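Local coordinates for glycerate dehydrogenase/glyoxylate reductase (Thermus thermophilus, PDB 2CUK), which probably reduces hydroxypyruvate and glyoxylate to the corresponding hydroxy acids with NADH or NADPH, at residues L47-E52 against K67-Y72; M168-H173 against L180-L185; E193-S198 against A218-A223; A242-L247 against Y267-A272. All blocks are in the same frame, centred on the assembly; numbering follows the deposited sequence.

How the contacts relate
The four contacts follow one another in series along the chain; none nests in or crosses another. Contact 1 comes first and joins neighbouring parallel strands across a helix-containing loop in the five-stranded sheet. The chain then enters the six-stranded sheet. Contact 2 closes a short loop after its outer strand 169-173. Contact 3 ties the start of strand 196-199 to the loop leading into strand 224-227. Contact 4 joins the end of helix 236-243 to the turn before strand 272-274. Contact 3 touches both contact 2 and contact 4, with centres about 14 Å away in each case. Contact 1 lies apart, 36 to 38 Å from the others between centres.

Contact 1: residues L47-E52 against K67-Y72; sequences LIPTVE and KVIACY
Leu-47 and Ile-69 sit side by side on neighbouring parallel strands and send their side chains to the same face of the sheet. Leu-47 is bonded through its backbone to both neighbours of Ile-69. Leu-47 N donates to Val-68 O at 3.1 Å, and Ala-70 N donates to Leu-47 O at 2.8 Å. On the face of Leu-47, the ring of Pro-49 crosses the Ile-69 side chain at about a right angle. The two meet at Pro-49 CG and Ile-69 CG2, 3.9 Å apart. This CG2 is the branch of Ile-69 that lies anti to its own nitrogen (the other branch, CG1, has chi1 -63°). Ile-48 and Ala-70 belong to the other face, where CG1 of Ile-48 lies 4.3 Å from CB of Ala-70. CG2 of Ile-48 reaches forward to CB of Tyr-72 at 4.0 Å, the two side chains meeting at a slant. Tyr-72 then turns its ring away from the first strand, and its OH is hydrogen-bonded to Arg-286 O. Past the strands the pairing continues, for Tyr-72 N donates to Pro-49 O at 3.0 Å. A water joins Val-51 N to Tyr-72 O. Ile-48 and Val-68 are packed against Leu-297 of helix 283-301. Strand 46-48, helix 57-62 and strand 68-70 form a beta-alpha-beta crossover, and this contact pairs its two parallel strands.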
loop_
_atom_site.group_PDB
_atom_site.type_symbol
_atom_site.label_atom_id
_atom_site.label_comp_id
_atom_site.label_asym_id
_atom_site.label_seq_id
_atom_site.Cartn_x
_atom_site.Cartn_y
_atom_site.Cartn_z
ATOM N N LEU A 47 36.369 2.015 -5.416
ATOM C CA LEU A 47 35.279 1.494 -6.239
ATOM C C LEU A 47 33.966 1.393 -5.471
ATOM O O LEU A 47 33.937 0.905 -4.341
ATOM C CB LEU A 47 35.640 0.107 -6.782
ATOM C CG LEU A 47 34.558 -0.613 -7.594
ATOM C CD1 LEU A 47 34.380 0.081 -8.934
ATOM C CD2 LEU A 47 34.939 -2.072 -7.799
ATOM N N ILE A 48 32.886 1.865 -6.094
ATOM C CA ILE A 48 31.552 1.795 -5.496
ATOM C C ILE A 48 30.664 1.062 -6.496
ATOM O O ILE A 48 30.127 1.668 -7.424
ATOM C CB ILE A 48 30.952 3.190 -5.240
ATOM C CG1 ILE A 48 31.853 3.983 -4.292
ATOM C CG2 ILE A 48 29.552 3.042 -4.641
ATOM C CD1 ILE A 48 31.456 5.432 -4.138
ATOM N N PRO A 49 30.509 -0.260 -6.325
ATOM C CA PRO A 49 29.688 -1.081 -7.216
ATOM C C PRO A 49 28.269 -1.268 -6.704
ATOM O O PRO A 49 27.922 -0.787 -5.621
ATOM C CB PRO A 49 30.448 -2.395 -7.237
ATOM C CG PRO A 49 30.831 -2.529 -5.787
ATOM C CD PRO A 49 31.260 -1.113 -5.384
ATOM N N THR A 50 27.464 -1.972 -7.499
ATOM C CA THR A 50 26.078 -2.284 -7.161
ATOM C C THR A 50 25.928 -3.801 -7.227
ATOM O O THR A 50 26.866 -4.503 -7.608
ATOM C CB THR A 50 25.069 -1.653 -8.159
ATOM O OG1 THR A 50 25.272 -2.205 -9.466
ATOM C CG2 THR A 50 25.233 -0.143 -8.212
ATOM N N VAL A 51 24.755 -4.302 -6.853
ATOM C CA VAL A 51 24.497 -5.738 -6.882
ATOM C C VAL A 51 24.562 -6.313 -8.298
ATOM O O VAL A 51 24.671 -7.528 -8.472
ATOM C CB VAL A 51 23.106 -6.075 -6.282
ATOM C CG1 VAL A 51 23.086 -5.740 -4.796
ATOM C CG2 VAL A 51 22.017 -5.303 -7.018
ATOM N N GLU A 52 24.502 -5.441 -9.302
ATOM C CA GLU A 52 24.542 -5.865 -10.703
ATOM C C GLU A 52 25.965 -6.004 -11.249
ATOM O O GLU A 52 26.150 -6.389 -12.405
ATOM C CB GLU A 52 23.777 -4.867 -11.581
ATOM C CG GLU A 52 22.295 -4.727 -11.254
ATOM C CD GLU A 52 21.459 -5.875 -11.788
ATOM O OE1 GLU A 52 21.834 -7.045 -11.563
ATOM O OE2 GLU A 52 20.419 -5.604 -12.427
ATOM N N LYS A 67 42.170 0.062 -3.299
ATOM C CA LYS A 67 42.262 0.029 -1.841
ATOM C C LYS A 67 40.954 -0.316 -1.136
ATOM O O LYS A 67 40.960 -0.924 -0.067
ATOM C CB LYS A 67 42.756 1.379 -1.311
ATOM C CG LYS A 67 44.115 1.810 -1.841
ATOM C CD LYS A 67 44.569 3.137 -1.242
ATOM C CE LYS A 67 45.047 2.987 0.201
ATOM N NZ LYS A 67 43.976 2.550 1.138
ATOM N N VAL A 68 39.830 0.068 -1.730
ATOM C CA VAL A 68 38.548 -0.193 -1.097
ATOM C C VAL A 68 37.394 -0.395 -2.058
ATOM O O VAL A 68 37.303 0.255 -3.101
ATOM C CB VAL A 68 38.172 0.962 -0.143
ATOM C CG1 VAL A 68 38.133 2.273 -0.917
ATOM C CG2 VAL A 68 36.823 0.694 0.510
ATOM N N ILE A 69 36.518 -1.317 -1.687
ATOM C CA ILE A 69 35.319 -1.604 -2.454
ATOM C C ILE A 69 34.173 -1.230 -1.517
ATOM O O ILE A 69 33.808 -2.003 -0.629
ATOM C CB ILE A 69 35.214 -3.103 -2.818
ATOM C CG1 ILE A 69 36.390 -3.511 -3.709
ATOM C CG2 ILE A 69 33.894 -3.372 -3.535
ATOM C CD1 ILE A 69 36.404 -4.985 -4.057
ATOM N N ALA A 70 33.640 -0.025 -1.690
ATOM C CA ALA A 70 32.538 0.452 -0.864
ATOM C C ALA A 70 31.233 0.140 -1.580
ATOM O O ALA A 70 30.779 0.897 -2.443
ATOM C CB ALA A 70 32.667 1.955 -0.622
ATOM N N CYS A 71 30.637 -0.987 -1.214
ATOM C CA CYS A 71 29.393 -1.441 -1.820
ATOM C C CYS A 71 28.194 -0.540 -1.597
ATOM O O CYS A 71 27.942 -0.081 -0.485
ATOM C CB CYS A 71 29.046 -2.844 -1.318
ATOM S SG CYS A 71 30.235 -4.096 -1.804
ATOM N N TYR A 72 27.454 -0.303 -2.675
ATOM C CA TYR A 72 26.246 0.499 -2.622
ATOM C C TYR A 72 25.132 -0.529 -2.432
ATOM O O TYR A 72 24.325 -0.761 -3.332
ATOM C CB TYR A 72 26.053 1.266 -3.940
ATOM C CG TYR A 72 24.867 2.211 -3.941
ATOM C CD1 TYR A 72 24.868 3.366 -3.160
ATOM C CD2 TYR A 72 23.731 1.932 -4.702
ATOM C CE1 TYR A 72 23.764 4.224 -3.134
ATOM C CE2 TYR A 72 22.615 2.780 -4.681
ATOM C CZ TYR A 72 22.639 3.920 -3.897
ATOM O OH TYR A 72 21.535 4.746 -3.863
HETATM O O HOH W 1 23.275 -2.294 -5.316
#

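Contact 2: residues M168-H173 against L180-L185; sequences MRVVYH and LPYPFL
Tyr-182 lays its ring against Val-170, and CG1 of the valine rides over one ring face. The methyl is 4.0 Å from the Tyr-182 ring centroid and 17° off the ring normal, a CH-pi contact. Pro-181 CG lies over the opposite face, so the ring is held between two aliphatic bumps. Next along the chain, Val-171 presents a branched knob to Pro-183 and Leu-185. CD1 of Leu-185 touches CB of Val-171 at 3.8 Å and packs beside its CG2. Tyr-172 is the next bump. Its CB points away from the loop, but chi1 of 77° swings the ring back toward the loop. CB of Tyr-182 meets its CD2, and Tyr-182 O lies at the ring edge. Phe-184 brings its edge toward the ring face in an offset edge-to-face pair, planes at 71°. The tyrosine hydroxyl is bonded to Lys-178 N in the loop between the segments. Strand 169-173 is the outer strand of the Rossmann-type sheet, and the loop bridges to its backbone at Tyr-172 and Phe-184. Tyr-172 N donates to Pro-183 O at 3.1 Å, and Leu-185 N donates almost straight to Tyr-172 O at 2.8 Å. His-173 ND1 donates to Leu-185 O at 2.8 Å, in the plane of the carbonyl and close to the plane of the ring. That bond implies a proton on ND1 and fixes the rotation of the imidazole, while two backbone bonds hold the loop to the strand and apolar and aromatic packing fills in around them.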
loop_
_atom_site.group_PDB
_atom_site.type_symbol
_atom_site.label_atom_id
_atom_site.label_comp_id
_atom_site.label_asym_id
_atom_site.label_seq_id
_atom_site.Cartn_x
_atom_site.Cartn_y
_atom_site.Cartn_z
ATOM N N MET A 168 -3.020 -7.196 13.090
ATOM C CA MET A 168 -2.590 -8.547 12.763
ATOM C C MET A 168 -1.845 -9.187 13.923
ATOM O O MET A 168 -1.270 -8.497 14.761
ATOM C CB MET A 168 -1.661 -8.550 11.541
ATOM C CG MET A 168 -2.322 -8.136 10.238
ATOM S SD MET A 168 -1.286 -8.543 8.827
ATOM C CE MET A 168 -1.654 -10.284 8.630
ATOM N N ARG A 169 -1.865 -10.515 13.963
ATOM C CA ARG A 169 -1.122 -11.208 14.965
ATOM C C ARG A 169 0.161 -11.643 14.326
ATOM O O ARG A 169 0.236 -11.877 13.127
ATOM C CB ARG A 169 -1.928 -12.431 15.403
ATOM C CG ARG A 169 -2.883 -12.116 16.555
ATOM C CD ARG A 169 -4.254 -12.778 16.367
ATOM N NE ARG A 169 -4.295 -14.081 17.038
ATOM C CZ ARG A 169 -5.351 -14.334 17.835
ATOM N NH1 ARG A 169 -6.297 -13.425 17.992
ATOM N NH2 ARG A 169 -5.452 -15.520 18.442
ATOM N N VAL A 170 1.238 -11.686 15.102
ATOM C CA VAL A 170 2.539 -12.007 14.533
ATOM C C VAL A 170 3.227 -13.229 15.134
ATOM O O VAL A 170 3.242 -13.416 16.349
ATOM C CB VAL A 170 3.499 -10.808 14.662
ATOM C CG1 VAL A 170 4.879 -11.183 14.125
ATOM C CG2 VAL A 170 2.939 -9.610 13.906
ATOM N N VAL A 171 3.792 -14.056 14.260
ATOM C CA VAL A 171 4.532 -15.247 14.664
ATOM C C VAL A 171 5.745 -15.286 13.749
ATOM O O VAL A 171 5.772 -14.591 12.728
ATOM C CB VAL A 171 3.701 -16.547 14.484
ATOM C CG1 VAL A 171 2.427 -16.467 15.306
ATOM C CG2 VAL A 171 3.379 -16.764 13.014
ATOM N N TYR A 172 6.753 -16.075 14.095
ATOM C CA TYR A 172 7.932 -16.122 13.244
ATOM C C TYR A 172 8.784 -17.366 13.389
ATOM O O TYR A 172 8.693 -18.101 14.373
ATOM C CB TYR A 172 8.809 -14.888 13.499
ATOM C CG TYR A 172 9.630 -14.949 14.774
ATOM C CD1 TYR A 172 10.986 -15.294 14.741
ATOM C CD2 TYR A 172 9.054 -14.669 16.010
ATOM C CE1 TYR A 172 11.747 -15.353 15.913
ATOM C CE2 TYR A 172 9.802 -14.729 17.187
ATOM C CZ TYR A 172 11.146 -15.070 17.132
ATOM O OH TYR A 172 11.883 -15.120 18.299
ATOM N N HIS A 173 9.606 -17.597 12.375
ATOM C CA HIS A 173 10.539 -18.707 12.372
ATOM C C HIS A 173 11.871 -18.103 11.967
ATOM O O HIS A 173 11.916 -17.190 11.146
ATOM C CB HIS A 173 10.144 -19.781 11.361
ATOM C CG HIS A 173 11.176 -20.854 11.206
ATOM N ND1 HIS A 173 11.501 -21.724 12.225
ATOM C CD2 HIS A 173 12.005 -21.154 10.177
ATOM C CE1 HIS A 173 12.488 -22.512 11.831
ATOM N NE2 HIS A 173 12.812 -22.186 10.593
ATOM N N LEU A 180 11.645 -11.492 21.540
ATOM C CA LEU A 180 10.559 -10.674 21.016
ATOM C C LEU A 180 9.226 -11.174 21.564
ATOM O O LEU A 180 9.096 -12.339 21.927
ATOM C CB LEU A 180 10.555 -10.735 19.486
ATOM C CG LEU A 180 11.805 -10.196 18.785
ATOM C CD1 LEU A 180 11.767 -10.554 17.304
ATOM C CD2 LEU A 180 11.888 -8.682 18.979
ATOM N N PRO A 181 8.216 -10.294 21.635
ATOM C CA PRO A 181 6.903 -10.689 22.149
ATOM C C PRO A 181 6.045 -11.416 21.115
ATOM O O PRO A 181 4.847 -11.144 20.988
ATOM C CB PRO A 181 6.297 -9.358 22.571
ATOM C CG PRO A 181 6.827 -8.428 21.517
ATOM C CD PRO A 181 8.278 -8.838 21.413
ATOM N N TYR A 182 6.658 -12.336 20.375
ATOM C CA TYR A 182 5.939 -13.094 19.353
ATOM C C TYR A 182 6.271 -14.575 19.463
ATOM O O TYR A 182 7.392 -14.946 19.807
ATOM C CB TYR A 182 6.331 -12.644 17.940
ATOM C CG TYR A 182 6.461 -11.152 17.733
ATOM C CD1 TYR A 182 5.376 -10.295 17.922
ATOM C CD2 TYR A 182 7.668 -10.603 17.313
ATOM C CE1 TYR A 182 5.497 -8.923 17.694
ATOM C CE2 TYR A 182 7.800 -9.241 17.086
ATOM C CZ TYR A 182 6.716 -8.408 17.274
ATOM O OH TYR A 182 6.864 -7.062 17.028
ATOM N N PRO A 183 5.292 -15.444 19.176
ATOM C CA PRO A 183 5.515 -16.891 19.242
ATOM C C PRO A 183 6.545 -17.350 18.211
ATOM O O PRO A 183 6.463 -16.984 17.037
ATOM C CB PRO A 183 4.129 -17.461 18.955
ATOM C CG PRO A 183 3.220 -16.434 19.551
ATOM C CD PRO A 183 3.853 -15.140 19.081
ATOM N N PHE A 184 7.522 -18.136 18.657
ATOM C CA PHE A 184 8.560 -18.668 17.776
ATOM C C PHE A 184 8.087 -20.058 17.337
ATOM O O PHE A 184 7.847 -20.927 18.175
ATOM C CB PHE A 184 9.890 -18.785 18.527
ATOM C CG PHE A 184 11.012 -19.344 17.696
ATOM C CD1 PHE A 184 11.678 -18.546 16.777
ATOM C CD2 PHE A 184 11.392 -20.675 17.825
ATOM C CE1 PHE A 184 12.711 -19.061 15.995
ATOM C CE2 PHE A 184 12.421 -21.202 17.049
ATOM C CZ PHE A 184 13.084 -20.391 16.130
ATOM N N LEU A 185 7.960 -20.266 16.031
ATOM C CA LEU A 185 7.482 -21.546 15.513
ATOM C C LEU A 185 8.460 -22.207 14.552
ATOM O O LEU A 185 9.382 -21.572 14.043
ATOM C CB LEU A 185 6.143 -21.342 14.785
ATOM C CG LEU A 185 5.045 -20.549 15.500
ATOM C CD1 LEU A 185 3.868 -20.301 14.554
ATOM C CD2 LEU A 185 4.591 -21.308 16.736
HETATM O O HOH W 2 10.198 -14.951 20.180
#

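Contact 3: residues E193-S198 against A218-A223; sequences EADVVS and AMKRGA
This is a mixed polar and apolar contact at the entrance to two neighbouring parallel strands of the Rossmann-type NAD-binding fold. Residues 193-195 lead from helix 187-193 into strand 196-199. Residues 218-223 lead from helix 213-216 toward strand 224-227. Lys-220 carries the polar part. Its bent chain reaches alongside the Ala-194 carbonyl and brings NZ to OD1 of Asp-195 at 3.2 Å, a salt bridge. A weak bond from NZ to Glu-193 O, 3.4 Å long, adds a second partner at the end of the helix. The other carboxylate oxygen, OD2, accepts from Thr-146 N, so Asp-195 is held from two directions. A type II turn from Lys-220 to Ala-223 leads into strand 224-227. At Gly-222 the backbone angles call for glycine, because a CB would press on the carbonyl O of Arg-221. Two waters stitch the backbones together. One donates to Ala-194 O and accepts from Lys-220 N. The other donates to both Asp-195 O and Gly-222 O. Beside these polar links, Val-197 points toward Met-219, whose chain bends at chi3 (58°) to bring its methyl to the valine. There Met-219 CE lies only 3.4 Å from Val-197 CG2, a tight approach.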
loop_
_atom_site.group_PDB
_atom_site.type_symbol
_atom_site.label_atom_id
_atom_site.label_comp_id
_atom_site.label_asym_id
_atom_site.label_seq_id
_atom_site.Cartn_x
_atom_site.Cartn_y
_atom_site.Cartn_z
ATOM N N GLU A 193 -0.210 -22.355 10.224
ATOM C CA GLU A 193 -1.064 -21.396 10.921
ATOM C C GLU A 193 -1.138 -19.977 10.344
ATOM O O GLU A 193 -2.074 -19.236 10.641
ATOM C CB GLU A 193 -0.625 -21.316 12.390
ATOM C CG GLU A 193 -1.378 -20.278 13.219
ATOM C CD GLU A 193 -0.840 -20.149 14.634
ATOM O OE1 GLU A 193 -1.005 -21.100 15.428
ATOM O OE2 GLU A 193 -0.246 -19.096 14.952
ATOM N N ALA A 194 -0.168 -19.604 9.519
ATOM C CA ALA A 194 -0.122 -18.255 8.957
ATOM C C ALA A 194 -1.110 -17.944 7.834
ATOM O O ALA A 194 -1.330 -18.752 6.934
ATOM C CB ALA A 194 1.289 -17.954 8.487
ATOM N N ASP A 195 -1.689 -16.747 7.896
ATOM C CA ASP A 195 -2.627 -16.283 6.881
ATOM C C ASP A 195 -1.806 -15.570 5.812
ATOM O O ASP A 195 -2.167 -15.548 4.638
ATOM C CB ASP A 195 -3.638 -15.325 7.503
ATOM C CG ASP A 195 -4.563 -16.020 8.478
ATOM O OD1 ASP A 195 -5.374 -16.850 8.025
ATOM O OD2 ASP A 195 -4.474 -15.746 9.693
ATOM N N VAL A 196 -0.693 -14.986 6.245
ATOM C CA VAL A 196 0.228 -14.297 5.351
ATOM C C VAL A 196 1.643 -14.733 5.717
ATOM O O VAL A 196 2.029 -14.670 6.880
ATOM C CB VAL A 196 0.158 -12.758 5.513
ATOM C CG1 VAL A 196 1.166 -12.095 4.576
ATOM C CG2 VAL A 196 -1.253 -12.257 5.223
ATOM N N VAL A 197 2.405 -15.196 4.734
ATOM C CA VAL A 197 3.785 -15.601 4.977
ATOM C C VAL A 197 4.696 -14.609 4.266
ATOM O O VAL A 197 4.563 -14.396 3.065
ATOM C CB VAL A 197 4.083 -17.012 4.421
ATOM C CG1 VAL A 197 5.559 -17.346 4.630
ATOM C CG2 VAL A 197 3.195 -18.050 5.106
ATOM N N SER A 198 5.617 -13.998 5.006
ATOM C CA SER A 198 6.537 -13.034 4.412
ATOM C C SER A 198 7.970 -13.509 4.627
ATOM O O SER A 198 8.356 -13.877 5.743
ATOM C CB SER A 198 6.335 -11.647 5.036
ATOM O OG SER A 198 7.053 -10.657 4.315
ATOM N N ALA A 218 1.559 -26.359 1.343
ATOM C CA ALA A 218 1.406 -26.677 2.759
ATOM C C ALA A 218 0.797 -25.444 3.422
ATOM O O ALA A 218 0.221 -25.522 4.503
ATOM C CB ALA A 218 2.756 -27.004 3.393
ATOM N N MET A 219 0.938 -24.295 2.767
ATOM C CA MET A 219 0.368 -23.060 3.291
ATOM C C MET A 219 -1.155 -23.211 3.251
ATOM O O MET A 219 -1.680 -24.021 2.484
ATOM C CB MET A 219 0.827 -21.869 2.439
ATOM C CG MET A 219 2.295 -21.505 2.651
ATOM S SD MET A 219 2.891 -20.153 1.606
ATOM C CE MET A 219 1.741 -18.816 2.095
ATOM N N LYS A 220 -1.878 -22.459 4.069
ATOM C CA LYS A 220 -3.320 -22.660 4.022
ATOM C C LYS A 220 -3.951 -22.121 2.737
ATOM O O LYS A 220 -3.450 -21.213 2.098
ATOM C CB LYS A 220 -4.070 -22.166 5.310
ATOM C CG LYS A 220 -3.841 -20.694 5.704
ATOM C CD LYS A 220 -3.805 -20.466 7.248
ATOM C CE LYS A 220 -5.121 -19.878 7.800
ATOM N NZ LYS A 220 -5.111 -19.775 9.267
ATOM N N ARG A 221 -5.034 -22.778 2.322
ATOM C CA ARG A 221 -5.726 -22.367 1.105
ATOM C C ARG A 221 -6.257 -20.982 1.453
ATOM O O ARG A 221 -6.840 -20.788 2.523
ATOM C CB ARG A 221 -6.885 -23.319 0.772
ATOM C CG ARG A 221 -7.603 -22.984 -0.546
ATOM C CD ARG A 221 -8.797 -23.905 -0.819
ATOM N NE ARG A 221 -9.546 -23.483 -2.003
ATOM C CZ ARG A 221 -9.293 -23.872 -3.253
ATOM N NH1 ARG A 221 -8.302 -24.718 -3.516
ATOM N NH2 ARG A 221 -10.026 -23.392 -4.250
ATOM N N GLY A 222 -6.034 -20.018 0.566
ATOM C CA GLY A 222 -6.482 -18.665 0.839
ATOM C C GLY A 222 -5.413 -17.823 1.520
ATOM O O GLY A 222 -5.694 -16.718 1.983
ATOM N N ALA A 223 -4.189 -18.341 1.587
ATOM C CA ALA A 223 -3.083 -17.616 2.210
ATOM C C ALA A 223 -2.394 -16.711 1.190
ATOM O O ALA A 223 -2.584 -16.865 -0.010
ATOM C CB ALA A 223 -2.070 -18.597 2.794
HETATM O O HOH W 3 0.056 -20.421 5.296
HETATM O O HOH W 4 -4.959 -14.820 4.031
#

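Contact 4: residues A242-L247 against Y267-A272; sequences ALRGHL and YALPNA
Leu-243 carries most of the 242-247 side and meets Leu-269, Asn-271 and Ala-272. Its side chain points toward 267-272 and crosses Leu-269 at a slant, with CB of Leu-243 3.7 Å from CD1 of Leu-269. Its two methyls divide the work. CD1 touches CB of Ala-272 at 4.1 Å, and CD2 lies beside the amide nitrogen of Asn-271, ND2, at 3.7 Å. The carbonyl of Leu-243 is the polar anchor. Asn-271 ND2 donates to Leu-243 O at 3.1 Å, with an N-H...O angle of 159°. The donor lies in the plane of the carbonyl, on a lone pair, and the oxygen lies close to the plane of the amide. The same ND2 also donates to Phe-248 O, so the amide nitrogen bridges two carbonyls and the flip of the amide is fixed. Chi1 of 61° puts CG of Asn-271 between its own nitrogen and carbonyl carbon, and from there the amide reaches the Leu-243 carbonyl. This is the late part of the Rossmann-type sheet: the chain goes on from helix 236-243 to strand 249-252, and the type I turn from Leu-269 to Ala-272 opens strand 272-274, the outermost strand on that side. Arg-244 starts away from the turn, yet its extended chain brings NH1 within 4.0 Å of Leu-269 CD2, the side chains at about a right angle. His-246 leaves the contact, and its NE2 is bonded to Met-219 O. At Leu-247 the backbone N donates back to Ala-242 O at 2.8 Å, and its side chain packs against Ala-223.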
loop_
_atom_site.group_PDB
_atom_site.type_symbol
_atom_site.label_atom_id
_atom_site.label_comp_id
_atom_site.label_asym_id
_atom_site.label_seq_id
_atom_site.Cartn_x
_atom_site.Cartn_y
_atom_site.Cartn_z
ATOM N N ALA A 242 0.416 -22.875 -7.492
ATOM C CA ALA A 242 -0.317 -22.590 -6.261
ATOM C C ALA A 242 -1.247 -21.393 -6.350
ATOM O O ALA A 242 -2.221 -21.299 -5.596
ATOM C CB ALA A 242 0.676 -22.383 -5.103
ATOM N N LEU A 243 -0.953 -20.477 -7.265
ATOM C CA LEU A 243 -1.770 -19.280 -7.420
ATOM C C LEU A 243 -3.038 -19.495 -8.226
ATOM O O LEU A 243 -3.942 -18.664 -8.193
ATOM C CB LEU A 243 -0.949 -18.159 -8.066
ATOM C CG LEU A 243 0.070 -17.465 -7.155
ATOM C CD1 LEU A 243 0.929 -16.535 -7.972
ATOM C CD2 LEU A 243 -0.658 -16.694 -6.067
ATOM N N ARG A 244 -3.123 -20.609 -8.942
ATOM C CA ARG A 244 -4.311 -20.847 -9.750
ATOM C C ARG A 244 -5.574 -21.063 -8.928
ATOM O O ARG A 244 -6.665 -20.733 -9.384
ATOM C CB ARG A 244 -4.076 -22.012 -10.718
ATOM C CG ARG A 244 -3.019 -21.682 -11.766
ATOM C CD ARG A 244 -3.010 -22.659 -12.928
ATOM N NE ARG A 244 -1.877 -22.420 -13.825
ATOM C CZ ARG A 244 -1.732 -21.345 -14.595
ATOM N NH1 ARG A 244 -2.654 -20.390 -14.593
ATOM N NH2 ARG A 244 -0.660 -21.223 -15.367
ATOM N N GLY A 245 -5.434 -21.585 -7.710
ATOM C CA GLY A 245 -6.609 -21.804 -6.881
ATOM C C GLY A 245 -6.367 -22.023 -5.393
ATOM O O GLY A 245 -7.280 -21.857 -4.582
ATOM N N HIS A 246 -5.146 -22.391 -5.022
ATOM C CA HIS A 246 -4.827 -22.635 -3.620
ATOM C C HIS A 246 -4.578 -21.347 -2.828
ATOM O O HIS A 246 -5.282 -21.064 -1.857
ATOM C CB HIS A 246 -3.606 -23.555 -3.514
ATOM C CG HIS A 246 -3.249 -23.918 -2.109
ATOM N ND1 HIS A 246 -4.115 -24.590 -1.272
ATOM C CD2 HIS A 246 -2.129 -23.684 -1.383
ATOM C CE1 HIS A 246 -3.543 -24.755 -0.092
ATOM N NE2 HIS A 246 -2.338 -24.213 -0.133
ATOM N N LEU A 247 -3.586 -20.568 -3.247
ATOM C CA LEU A 247 -3.251 -19.313 -2.565
ATOM C C LEU A 247 -4.153 -18.156 -2.954
ATOM O O LEU A 247 -4.597 -18.063 -4.101
ATOM C CB LEU A 247 -1.801 -18.919 -2.861
ATOM C CG LEU A 247 -0.719 -19.844 -2.302
ATOM C CD1 LEU A 247 0.652 -19.382 -2.783
ATOM C CD2 LEU A 247 -0.789 -19.845 -0.781
ATOM N N TYR A 267 2.645 -12.753 -14.663
ATOM C CA TYR A 267 2.110 -11.460 -15.090
ATOM C C TYR A 267 0.667 -11.549 -15.552
ATOM O O TYR A 267 -0.036 -10.544 -15.587
ATOM C CB TYR A 267 2.965 -10.864 -16.211
ATOM C CG TYR A 267 4.303 -10.337 -15.755
ATOM C CD1 TYR A 267 4.387 -9.272 -14.852
ATOM C CD2 TYR A 267 5.487 -10.896 -16.225
ATOM C CE1 TYR A 267 5.625 -8.782 -14.431
ATOM C CE2 TYR A 267 6.725 -10.413 -15.815
ATOM C CZ TYR A 267 6.790 -9.358 -14.921
ATOM O OH TYR A 267 8.019 -8.876 -14.532
ATOM N N ALA A 268 0.226 -12.753 -15.906
ATOM C CA ALA A 268 -1.140 -12.960 -16.366
ATOM C C ALA A 268 -2.090 -13.296 -15.210
ATOM O O ALA A 268 -3.294 -13.444 -15.413
ATOM C CB ALA A 268 -1.173 -14.071 -17.411
ATOM N N LEU A 269 -1.549 -13.409 -14.000
ATOM C CA LEU A 269 -2.364 -13.727 -12.826
ATOM C C LEU A 269 -2.732 -12.463 -12.057
ATOM O O LEU A 269 -1.870 -11.800 -11.486
ATOM C CB LEU A 269 -1.618 -14.697 -11.899
ATOM C CG LEU A 269 -1.344 -16.088 -12.478
ATOM C CD1 LEU A 269 -0.517 -16.913 -11.499
ATOM C CD2 LEU A 269 -2.665 -16.779 -12.777
ATOM N N PRO A 270 -4.025 -12.111 -12.041
ATOM C CA PRO A 270 -4.476 -10.914 -11.332
ATOM C C PRO A 270 -4.225 -10.922 -9.826
ATOM O O PRO A 270 -4.181 -9.861 -9.206
ATOM C CB PRO A 270 -5.963 -10.835 -11.692
ATOM C CG PRO A 270 -6.331 -12.262 -11.970
ATOM C CD PRO A 270 -5.144 -12.756 -12.748
ATOM N N ASN A 271 -4.054 -12.106 -9.237
ATOM C CA ASN A 271 -3.801 -12.189 -7.797
ATOM C C ASN A 271 -2.306 -12.179 -7.468
ATOM O O ASN A 271 -1.901 -12.478 -6.345
ATOM C CB ASN A 271 -4.498 -13.419 -7.188
ATOM C CG ASN A 271 -4.018 -14.734 -7.778
ATOM O OD1 ASN A 271 -3.616 -14.806 -8.941
ATOM N ND2 ASN A 271 -4.083 -15.794 -6.979
ATOM N N ALA A 272 -1.491 -11.825 -8.458
ATOM C CA ALA A 272 -0.048 -11.725 -8.267
ATOM C C ALA A 272 0.365 -10.279 -8.537
ATOM O O ALA A 272 -0.001 -9.708 -9.561
ATOM C CB ALA A 272 0.693 -12.665 -9.222
#